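PDB 2J4X: mitogen from Streptococcus dysgalactiae, which is a bacterial superantigen of the staphylococcal/streptococcal toxin family that carries a zinc-binding site and probably acts as a toxin. Local coordinates for residues L10-I13 against Y14-D17; I170-K173 against D174-K178. All blocks are in the same frame, centred on the assembly; numbering follows the deposited sequence.

Interaction 1 comes first along the chain, at the end of helix 7-14 and in the loop that leads to strand 18-21; interaction 2 follows much later, in the hairpin of strands 166-172 and 177-181. Their centres lie 27 Å apart, on opposite sides of the chain's centre, and their nearest atoms are about 12 Å from each other, so the two do not touch. They share no sheet: residues 10-17 lead into the curled sheet of the OB-fold part, whereas residues 170-178 form the end of a hairpin whose second strand, 177-181, is an edge of the five-stranded beta-grasp sheet. The zinc site is therefore a feature of the beta-grasp part, remote from the C-terminal end of helix 7-14.

Interaction 1. Residues L10-I13 against Y14-D17; sequences LKNI and YMKD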
ATOM      1  N   LEU A  10      -5.040  -0.586  13.587  1.00 34.94           N
ATOM      2  CA  LEU A  10      -4.056  -0.773  12.514  1.00 34.95           C
ATOM      3  C   LEU A  10      -4.013  -2.221  12.072  1.00 35.39           C
ATOM      4  O   LEU A  10      -3.939  -2.512  10.873  1.00 35.60           O
ATOM      5  CB  LEU A  10      -2.662  -0.339  12.973  1.00 32.66           C
ATOM      6  CG  LEU A  10      -2.521   1.174  13.079  1.00 30.21           C
ATOM      7  CD1 LEU A  10      -1.395   1.516  14.008  1.00 31.28           C
ATOM      8  CD2 LEU A  10      -2.316   1.769  11.705  1.00 31.07           C
ATOM      9  N   LYS A  11      -4.059  -3.131  13.041  1.00 35.62           N
ATOM     10  CA  LYS A  11      -4.051  -4.553  12.726  1.00 35.73           C
ATOM     11  C   LYS A  11      -5.292  -4.900  11.931  1.00 35.84           C
ATOM     12  O   LYS A  11      -5.230  -5.668  10.978  1.00 35.53           O
ATOM     13  CB  LYS A  11      -4.044  -5.415  13.992  1.00 36.78           C
ATOM     14  CG  LYS A  11      -4.197  -6.889  13.668  1.00 36.00           C
ATOM     15  CD  LYS A  11      -4.054  -7.769  14.873  1.00 38.64           C
ATOM     16  CE  LYS A  11      -4.148  -9.222  14.475  1.00 39.59           C
ATOM     17  NZ  LYS A  11      -4.181 -10.093  15.683  1.00 43.56           N
ATOM     18  N   ASN A  12      -6.425  -4.327  12.323  1.00 36.93           N
ATOM     19  CA  ASN A  12      -7.687  -4.613  11.653  1.00 36.54           C
ATOM     20  C   ASN A  12      -7.688  -4.133  10.223  1.00 34.22           C
ATOM     21  O   ASN A  12      -8.196  -4.802   9.325  1.00 34.94           O
ATOM     22  CB  ASN A  12      -8.835  -3.953  12.394  1.00 40.46           C
ATOM     23  CG  ASN A  12     -10.169  -4.397  11.866  1.00 43.61           C
ATOM     24  OD1 ASN A  12     -10.516  -5.570  11.985  1.00 45.97           O
ATOM     25  ND2 ASN A  12     -10.921  -3.474  11.253  1.00 44.93           N
ATOM     26  N   ILE A  13      -7.117  -2.959  10.030  1.00 32.11           N
ATOM     27  CA  ILE A  13      -7.034  -2.353   8.729  1.00 31.54           C
ATOM     28  C   ILE A  13      -6.116  -3.117   7.795  1.00 32.80           C
ATOM     29  O   ILE A  13      -6.540  -3.517   6.706  1.00 35.76           O
ATOM     30  CB  ILE A  13      -6.507  -0.925   8.843  1.00 31.22           C
ATOM     31  CG1 ILE A  13      -7.506  -0.063   9.599  1.00 30.38           C
ATOM     32  CG2 ILE A  13      -6.196  -0.365   7.470  1.00 29.73           C
ATOM     33  CD1 ILE A  13      -6.980   1.300   9.901  1.00 34.08           C
ATOM     34  N   TYR A  14      -4.870  -3.350   8.211  1.00 31.66           N
ATOM     35  CA  TYR A  14      -3.907  -4.000   7.333  1.00 29.95           C
ATOM     36  C   TYR A  14      -3.869  -5.504   7.282  1.00 31.19           C
ATOM     37  O   TYR A  14      -3.078  -6.059   6.538  1.00 32.76           O
ATOM     38  CB  TYR A  14      -2.504  -3.445   7.604  1.00 28.67           C
ATOM     39  CG  TYR A  14      -2.379  -1.979   7.237  1.00 26.81           C
ATOM     40  CD1 TYR A  14      -2.192  -1.592   5.903  1.00 26.75           C
ATOM     41  CD2 TYR A  14      -2.531  -0.970   8.207  1.00 24.06           C
ATOM     42  CE1 TYR A  14      -2.165  -0.241   5.534  1.00 26.61           C
ATOM     43  CE2 TYR A  14      -2.504   0.381   7.850  1.00 23.64           C
ATOM     44  CZ  TYR A  14      -2.324   0.740   6.514  1.00 25.23           C
ATOM     45  OH  TYR A  14      -2.332   2.057   6.137  1.00 25.63           O
ATOM     46  N   MET A  15      -4.712  -6.179   8.046  1.00 31.23           N
ATOM     47  CA  MET A  15      -4.710  -7.624   7.976  1.00 34.05           C
ATOM     48  C   MET A  15      -5.644  -8.074   6.837  1.00 34.57           C
ATOM     49  O   MET A  15      -5.564  -9.209   6.352  1.00 34.45           O
ATOM     50  CB  MET A  15      -5.178  -8.231   9.292  1.00 38.16           C
ATOM     51  CG  MET A  15      -6.522  -7.720   9.742  1.00 44.37           C
ATOM     52  SD  MET A  15      -7.311  -8.751  11.003  1.00 53.98           S
ATOM     53  CE  MET A  15      -9.061  -8.560  10.453  1.00 51.20           C
ATOM     54  N   LYS A  16      -6.526  -7.184   6.405  1.00 33.68           N
ATOM     55  CA  LYS A  16      -7.450  -7.504   5.329  1.00 33.51           C
ATOM     56  C   LYS A  16      -6.746  -7.877   4.012  1.00 33.10           C
ATOM     57  O   LYS A  16      -5.562  -7.597   3.818  1.00 32.96           O
ATOM     58  CB  LYS A  16      -8.392  -6.327   5.128  1.00 33.58           C
ATOM     59  CG  LYS A  16      -9.345  -6.148   6.288  1.00 36.90           C
ATOM     60  CD  LYS A  16     -10.136  -4.851   6.179  1.00 39.67           C
ATOM     61  CE  LYS A  16     -11.322  -4.864   7.127  1.00 40.68           C
ATOM     62  NZ  LYS A  16     -10.973  -5.663   8.330  1.00 43.67           N
ATOM     63  N   ASP A  17      -7.473  -8.529   3.109  1.00 33.83           N
ATOM     64  CA  ASP A  17      -6.894  -8.945   1.834  1.00 33.45           C
ATOM     65  C   ASP A  17      -6.824  -7.779   0.883  1.00 32.66           C
ATOM     66  O   ASP A  17      -7.359  -6.705   1.158  1.00 31.82           O
ATOM     67  CB  ASP A  17      -7.714 -10.066   1.203  1.00 34.93           C
ATOM     68  CG  ASP A  17      -7.953 -11.229   2.166  1.00 37.49           C
ATOM     69  OD1 ASP A  17      -7.059 -11.525   2.990  1.00 38.20           O
ATOM     70  OD2 ASP A  17      -9.034 -11.855   2.094  1.00 40.10           O
TER
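Y14 turns one face of its ring to I13 and brings an edge carbon to L10, which makes this the tightly packed side of the helix end. I13 CG2 stands 3.9 Å from the Y14 ring centroid and 18° off the ring normal, a CH-pi contact displaced toward the rim on the CD2-CE2 side. It gets there because CG2 lies anti to the backbone N of I13 while CG1 takes the place beside that nitrogen. L10 runs alongside the ring, its CD2 4.1 Å from Y14 CE2. The same two residues are joined through the backbone: Y14 N donates to L10 O at 2.9 Å with an almost straight N-H...O angle of 176°, the regular i to i+4 bond of an alpha helix.

This is the last turn of helix 7-14, where the chain leaves the helix for strand 18-21 of the OB-fold region. The next bond in the series, from M15 N to K11 O, is weak and doubtful. The buried Y14 ring lies against V142 and M149 of helix 137-150, and its OH is hydrogen-bonded to Y188, which anchors the hydroxyl end of the ring; L77 of strand 71-84 touches both I13 and Y14.

On the N12 and M15 side both residues are exposed, and the chains merely cross instead of packing round a ring. K16 folds back, its chain bent at the last torsion (chi4 32°), and NZ reaches N12 O at 3.1 Å from above the carbonyl plane. This bond places a positive charge at the C-terminal end of the helix, where it probably offsets the partial negative charge of the carbonyls. M15 crosses N12 at an angle, CE lying 3.7 Å from N12 OD1.

Interaction 2. Residues I170-K173 against D174-K178; sequences IHYK and DNTTK. With ZN (zinc ion), chain B.
H171 binds the zinc ion through ND1 at 2.2 Å, and the ring is also contacted by residues of the turn and the returning strand. The other ring nitrogen, NE2, points to N175 OD1 at 3.4 Å; the bond is long and weak but fairly straight (164°), with the ring and amide planes 34° apart. T177 OG1 lies over the ring centre, 3.8 Å above its plane. Thus the imidazole is held by the metal at one nitrogen, loosely steadied at the other, and overlaid by a hydroxyl on one face. H201 and D203 complete the protein ligands of the zinc.

Behind this shell stands the backbone of a beta hairpin. I170 and K178 form an antiparallel hydrogen-bonded pair, linked by I170 N to K178 O and K178 N to I170 O; H171 and T177 are the following non-hydrogen-bonded pair, which brings T177 beside the imidazole. Y172 N then donates to T176 O at 2.9 Å, nearly along the C=O axis. A type I turn from Y172 to N175 reverses the chain and sets N175 within range of H171.

Further out, D174 OD2 accepts T176 N at 2.7 Å in an Asx turn. D174 CG sits between its own backbone N and carbonyl carbon (chi1 74°), a rotation that turns the carboxylate back over the turn. T176 OG1 lies very close to this oxygen too, so close that a second bond is doubtful. Y172 CB packs against the same corner, 3.4 Å from T176 OG1.

Strand 177-181 is an edge strand of the beta-grasp sheet, and strand 166-172 lies between it and strand 199-206, which supplies H201 and D203. Opposite the metal face, I170 and Y172 pack on V199 and on I194 of strand 193-195.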
ATOM      1  N   ILE A 170      10.955   5.602   1.843  1.00 33.46           N
ATOM      2  CA  ILE A 170      11.412   5.145   0.544  1.00 34.95           C
ATOM      3  C   ILE A 170      12.667   5.986   0.373  1.00 36.38           C
ATOM      4  O   ILE A 170      12.586   7.222   0.323  1.00 37.01           O
ATOM      5  CB  ILE A 170      10.401   5.521  -0.562  1.00 34.15           C
ATOM      6  CG1 ILE A 170       9.099   4.752  -0.337  1.00 33.98           C
ATOM      7  CG2 ILE A 170      11.000   5.247  -1.951  1.00 34.24           C
ATOM      8  CD1 ILE A 170       7.938   5.231  -1.174  1.00 34.90           C
ATOM      9  N   HIS A 171      13.826   5.338   0.332  1.00 38.28           N
ATOM     10  CA  HIS A 171      15.068   6.079   0.171  1.00 40.06           C
ATOM     11  C   HIS A 171      15.474   6.045  -1.278  1.00 40.94           C
ATOM     12  O   HIS A 171      15.923   5.016  -1.796  1.00 40.45           O
ATOM     13  CB  HIS A 171      16.181   5.515   1.045  1.00 41.64           C
ATOM     14  CG  HIS A 171      17.236   6.528   1.397  1.00 45.40           C
ATOM     15  ND1 HIS A 171      17.852   6.567   2.632  1.00 44.67           N
ATOM     16  CD2 HIS A 171      17.767   7.549   0.681  1.00 45.45           C
ATOM     17  CE1 HIS A 171      18.713   7.569   2.662  1.00 46.31           C
ATOM     18  NE2 HIS A 171      18.682   8.180   1.490  1.00 46.91           N
ATOM     19  N   TYR A 172      15.269   7.201  -1.911  1.00 42.48           N
ATOM     20  CA  TYR A 172      15.556   7.440  -3.318  1.00 42.80           C
ATOM     21  C   TYR A 172      17.049   7.443  -3.615  1.00 43.72           C
ATOM     22  O   TYR A 172      17.869   7.657  -2.714  1.00 44.60           O
ATOM     23  CB  TYR A 172      14.903   8.761  -3.760  1.00 40.70           C
ATOM     24  CG  TYR A 172      13.388   8.672  -3.823  1.00 41.08           C
ATOM     25  CD1 TYR A 172      12.589   9.235  -2.825  1.00 40.69           C
ATOM     26  CD2 TYR A 172      12.754   7.956  -4.850  1.00 40.48           C
ATOM     27  CE1 TYR A 172      11.191   9.081  -2.837  1.00 40.61           C
ATOM     28  CE2 TYR A 172      11.358   7.795  -4.872  1.00 40.65           C
ATOM     29  CZ  TYR A 172      10.586   8.356  -3.860  1.00 41.33           C
ATOM     30  OH  TYR A 172       9.222   8.172  -3.852  1.00 41.63           O
ATOM     31  N   LYS A 173      17.391   7.176  -4.874  1.00 43.62           N
ATOM     32  CA  LYS A 173      18.771   7.143  -5.301  1.00 43.30           C
ATOM     33  C   LYS A 173      19.383   8.544  -5.252  1.00 45.71           C
ATOM     34  O   LYS A 173      20.597   8.698  -5.096  1.00 46.81           O
ATOM     35  CB  LYS A 173      18.845   6.567  -6.701  1.00 40.99           C
ATOM     36  CG  LYS A 173      18.556   5.087  -6.751  1.00 40.20           C
ATOM     37  CD  LYS A 173      18.492   4.606  -8.187  1.00 40.79           C
ATOM     38  CE  LYS A 173      18.255   3.120  -8.263  1.00 41.93           C
ATOM     39  NZ  LYS A 173      18.186   2.627  -9.669  1.00 43.63           N
ATOM     40  N   ASP A 174      18.541   9.565  -5.372  1.00 47.62           N
ATOM     41  CA  ASP A 174      19.010  10.944  -5.317  1.00 49.85           C
ATOM     42  C   ASP A 174      19.081  11.401  -3.861  1.00 50.93           C
ATOM     43  O   ASP A 174      19.032  12.588  -3.567  1.00 51.84           O
ATOM     44  CB  ASP A 174      18.072  11.869  -6.095  1.00 50.94           C
ATOM     45  CG  ASP A 174      16.770  12.122  -5.366  1.00 52.54           C
ATOM     46  OD1 ASP A 174      15.946  12.900  -5.889  1.00 54.18           O
ATOM     47  OD2 ASP A 174      16.568  11.550  -4.273  1.00 52.71           O
ATOM     48  N   ASN A 175      19.156  10.438  -2.953  1.00 52.42           N
ATOM     49  CA  ASN A 175      19.263  10.708  -1.528  1.00 53.29           C
ATOM     50  C   ASN A 175      18.031  11.321  -0.830  1.00 53.51           C
ATOM     51  O   ASN A 175      18.024  11.491   0.398  1.00 53.39           O
ATOM     52  CB  ASN A 175      20.504  11.568  -1.276  1.00 55.76           C
ATOM     53  CG  ASN A 175      20.947  11.536   0.173  1.00 58.30           C
ATOM     54  OD1 ASN A 175      21.059  10.459   0.777  1.00 59.24           O
ATOM     55  ND2 ASN A 175      21.209  12.717   0.740  1.00 60.11           N
ATOM     56  N   THR A 176      16.988  11.656  -1.587  1.00 52.77           N
ATOM     57  CA  THR A 176      15.785  12.194  -0.954  1.00 51.56           C
ATOM     58  C   THR A 176      15.001  11.013  -0.375  1.00 50.99           C
ATOM     59  O   THR A 176      15.178   9.874  -0.811  1.00 50.23           O
ATOM     60  CB  THR A 176      14.902  12.940  -1.954  1.00 51.18           C
ATOM     61  OG1 THR A 176      14.543  12.060  -3.017  1.00 52.82           O
ATOM     62  CG2 THR A 176      15.648  14.118  -2.535  1.00 52.54           C
ATOM     63  N   THR A 177      14.130  11.286   0.595  1.00 50.61           N
ATOM     64  CA  THR A 177      13.335  10.242   1.255  1.00 49.01           C
ATOM     65  C   THR A 177      11.867  10.604   1.347  1.00 46.26           C
ATOM     66  O   THR A 177      11.524  11.781   1.406  1.00 47.26           O
ATOM     67  CB  THR A 177      13.799  10.031   2.722  1.00 50.13           C
ATOM     68  OG1 THR A 177      15.173   9.636   2.752  1.00 51.78           O
ATOM     69  CG2 THR A 177      12.959   8.963   3.403  1.00 51.86           C
ATOM     70  N   LYS A 178      11.003   9.595   1.361  1.00 43.47           N
ATOM     71  CA  LYS A 178       9.574   9.830   1.562  1.00 40.46           C
ATOM     72  C   LYS A 178       9.247   9.035   2.814  1.00 39.66           C
ATOM     73  O   LYS A 178       9.309   7.808   2.807  1.00 38.36           O
ATOM     74  CB  LYS A 178       8.724   9.329   0.406  1.00 39.92           C
ATOM     75  CG  LYS A 178       7.236   9.555   0.650  1.00 39.24           C
ATOM     76  CD  LYS A 178       6.422   9.028  -0.509  1.00 40.70           C
ATOM     77  CE  LYS A 178       5.025   8.623  -0.086  1.00 43.13           C
ATOM     78  NZ  LYS A 178       4.065   9.746   0.132  1.00 44.78           N
TER
HETATM   79 ZN    ZN B1211      18.558   4.713   3.624  1.00 52.26          ZN